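Cytochrome c' (Rubrivivax gelatinosus, PDB 2J8W) carries a covalently bound, high-spin heme c without a sixth iron ligand and belongs to the electron-transfer cytochromes, although its exact function is unknown. Local coordinates at residues D87-A92 with G113-A118. Residues are numbered along the deposited sequence; the frame is centred on the assembly and turned at random. Where two conformers were deposited one is given.
With HEC (heme c), chain C.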
loop_
_atom_site.group_PDB
_atom_site.type_symbol
_atom_site.label_atom_id
_atom_site.label_comp_id
_atom_site.label_asym_id
_atom_site.label_seq_id
_atom_site.Cartn_x
_atom_site.Cartn_y
_atom_site.Cartn_z
ATOM N N ASP A 87 10.659 -13.515 8.809
ATOM C CA ASP A 87 9.820 -14.653 9.135
ATOM C C ASP A 87 9.131 -14.499 10.478
ATOM O O ASP A 87 7.995 -14.934 10.620
ATOM C CB ASP A 87 10.679 -15.927 9.191
ATOM C CG ASP A 87 11.122 -16.426 7.819
ATOM O OD1 ASP A 87 10.562 -15.978 6.794
ATOM O OD2 ASP A 87 12.010 -17.332 7.765
ATOM N N LYS A 88 9.783 -13.880 11.447
ATOM C CA LYS A 88 9.164 -13.612 12.743
ATOM C C LYS A 88 7.979 -12.659 12.558
ATOM O O LYS A 88 6.947 -12.815 13.171
ATOM C CB LYS A 88 10.197 -12.991 13.674
ATOM C CG LYS A 88 9.741 -12.758 15.109
ATOM C CD LYS A 88 10.832 -12.097 15.942
ATOM C CE LYS A 88 10.366 -11.825 17.328
ATOM N NZ LYS A 88 10.491 -13.017 18.171
ATOM N N PHE A 89 8.155 -11.641 11.729
ATOM C CA PHE A 89 7.070 -10.714 11.403
ATOM C C PHE A 89 5.926 -11.459 10.710
ATOM O O PHE A 89 4.751 -11.283 11.076
ATOM C CB PHE A 89 7.654 -9.632 10.507
ATOM C CG PHE A 89 6.650 -8.646 9.967
ATOM C CD1 PHE A 89 5.831 -7.911 10.810
ATOM C CD2 PHE A 89 6.528 -8.467 8.599
ATOM C CE1 PHE A 89 4.935 -7.008 10.299
ATOM C CE2 PHE A 89 5.632 -7.518 8.100
ATOM C CZ PHE A 89 4.856 -6.804 8.956
ATOM N N ALA A 90 6.220 -12.263 9.697
ATOM C CA ALA A 90 5.144 -12.973 8.997
ATOM C C ALA A 90 4.338 -13.872 9.947
ATOM O O ALA A 90 3.097 -13.988 9.851
ATOM C CB ALA A 90 5.697 -13.804 7.842
ATOM N N ALA A 91 5.015 -14.522 10.875
ATOM C CA ALA A 91 4.326 -15.382 11.836
ATOM C C ALA A 91 3.398 -14.580 12.743
ATOM O O ALA A 91 2.283 -15.019 13.031
ATOM C CB ALA A 91 5.370 -16.140 12.685
ATOM N N ALA A 92 3.852 -13.413 13.190
ATOM C CA ALA A 92 3.050 -12.542 14.038
ATOM C C ALA A 92 1.855 -12.024 13.262
ATOM O O ALA A 92 0.757 -11.968 13.798
ATOM C CB ALA A 92 3.912 -11.399 14.564
ATOM N N GLY A 113 0.745 -6.994 20.168
ATOM C CA GLY A 113 2.025 -6.967 20.867
ATOM C C GLY A 113 3.101 -7.763 20.170
ATOM O O GLY A 113 4.251 -7.326 20.013
ATOM N N GLU A 114 2.724 -8.947 19.733
ATOM C CA GLU A 114 3.698 -9.812 19.029
ATOM C C GLU A 114 4.142 -9.147 17.726
ATOM O O GLU A 114 5.327 -9.154 17.342
ATOM C CB GLU A 114 3.052 -11.179 18.774
ATOM C CG GLU A 114 3.989 -12.267 18.315
ATOM C CD GLU A 114 3.420 -13.687 18.469
ATOM O OE1 GLU A 114 2.200 -13.852 18.673
ATOM O OE2 GLU A 114 4.205 -14.660 18.354
ATOM N N THR A 115 3.187 -8.591 16.989
ATOM C CA THR A 115 3.507 -7.964 15.709
ATOM C C THR A 115 4.421 -6.763 15.914
ATOM O O THR A 115 5.448 -6.616 15.258
ATOM C CB THR A 115 2.224 -7.582 14.950
ATOM O OG1 THR A 115 1.466 -8.752 14.689
ATOM C CG2 THR A 115 2.546 -6.938 13.619
ATOM N N GLY A 116 4.068 -5.910 16.858
ATOM C CA GLY A 116 4.891 -4.769 17.170
ATOM C C GLY A 116 6.298 -5.146 17.589
ATOM O O GLY A 116 7.271 -4.479 17.187
ATOM N N GLY A 117 6.431 -6.215 18.371
ATOM C CA GLY A 117 7.767 -6.722 18.727
ATOM C C GLY A 117 8.581 -7.136 17.509
ATOM O O GLY A 117 9.796 -6.929 17.448
ATOM N N ALA A 118 7.907 -7.659 16.500
ATOM C CA ALA A 118 8.609 -8.043 15.275
ATOM C C ALA A 118 9.036 -6.805 14.476
ATOM O O ALA A 118 10.102 -6.806 13.838
ATOM C CB ALA A 118 7.727 -8.962 14.459
HETATM FE FE HEC C . 9.841 -1.351 9.019
HETATM C CHA HEC C . 11.117 1.256 7.184
HETATM C CHB HEC C . 7.187 0.546 9.876
HETATM C CHC HEC C . 8.187 -4.145 10.160
HETATM C CHD HEC C . 12.452 -3.325 8.037
HETATM N NA HEC C . 9.263 0.522 8.582
HETATM C C1A HEC C . 9.939 1.489 7.857
HETATM C C2A HEC C . 9.228 2.739 7.904
HETATM C C3A HEC C . 8.130 2.543 8.657
HETATM C C4A HEC C . 8.135 1.152 9.072
HETATM C CMA HEC C . 7.011 3.529 8.991
HETATM C CAA HEC C . 9.671 4.035 7.232
HETATM C CBA HEC C . 9.175 4.127 5.810
HETATM C CGA HEC C . 9.533 5.544 5.263
HETATM O O1A HEC C . 9.939 6.478 6.023
HETATM O O2A HEC C . 9.459 5.840 4.030
HETATM N NB HEC C . 7.989 -1.762 9.820
HETATM C C1B HEC C . 7.137 -0.781 10.216
HETATM C C2B HEC C . 6.085 -1.385 10.997
HETATM C C3B HEC C . 6.346 -2.696 11.065
HETATM C C4B HEC C . 7.552 -2.957 10.316
HETATM C CMB HEC C . 4.913 -0.651 11.667
HETATM C CAB HEC C . 5.536 -3.785 11.750
HETATM C CBB HEC C . 4.115 -3.805 11.616
HETATM N NC HEC C . 10.206 -3.297 9.040
HETATM C C1C HEC C . 9.439 -4.307 9.603
HETATM C C2C HEC C . 10.130 -5.573 9.593
HETATM C C3C HEC C . 11.323 -5.353 8.986
HETATM C C4C HEC C . 11.404 -3.932 8.665
HETATM C CMC HEC C . 9.553 -6.884 10.127
HETATM C CAC HEC C . 12.463 -6.379 8.687
HETATM C CBC HEC C . 12.180 -7.732 8.598
HETATM N ND HEC C . 11.485 -1.088 7.812
HETATM C C1D HEC C . 12.482 -2.044 7.606
HETATM C C2D HEC C . 13.555 -1.454 6.838
HETATM C C3D HEC C . 13.147 -0.086 6.568
HETATM C C4D HEC C . 11.843 0.096 7.193
HETATM C CMD HEC C . 14.838 -2.133 6.407
HETATM C CAD HEC C . 13.875 0.939 5.747
HETATM C CBD HEC C . 13.357 0.871 4.300
HETATM C CGD HEC C . 14.138 1.846 3.429
HETATM O O1D HEC C . 14.554 1.430 2.323
HETATM O O2D HEC C . 14.296 3.059 3.815
HETATM O O HOH W 1 7.153 -13.482 17.805
#
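Helices 79-102 and 105-126 of the cytochrome c' four-helix bundle meet beside the heme, where Phe89 and Ala92 face Ala118 and Thr115. The segments run nearly antiparallel, at 163°, and their axes come to 8.5 Å, consistent with the small side chains of Ala92 and Ala118 at the interface. Ala118 CB lies against the backbone of the opposite helix, 3.6 Å from Phe89 CA, and near the plane of the Phe89 ring at its edge. One turn along, Ala92 CB does the converse, packing 3.6 Å from Thr115 CA, with Glu114 CG alongside.

Phe89 joins this interface to the cofactor. With CG anti to the backbone N (chi1 175°), its ring extends along the heme rim: CG stands 3.4 Å from methyl CMC of the heme, CE1 reaches heme CAB at 3.6 Å, and the meso carbon CHC sits over one face, offset toward the ring's rim. Thr115 CG2 fills in obliquely, 4.1 Å from Phe89 CE1. With an alanine here, methyl CMC and the CAB arm of the heme would probably lose their aromatic neighbour and Thr115 CG2 a packing partner.

Thr115 turns its OG1 back to Ala111 O, a hydrogen bond within its own helix that satisfies this buried hydroxyl. At the exposed margin, in one of two conformers of Glu114, a water tentatively links OE2 to Lys88 NZ, weakly at the lysine, and OE1 makes a salt bridge to Lys95. Close antiparallel helices with alanines at the interface and an aromatic ring against the cofactor exemplify the four-helix bundle of cytochromes c', with its covalently bound c-type heme.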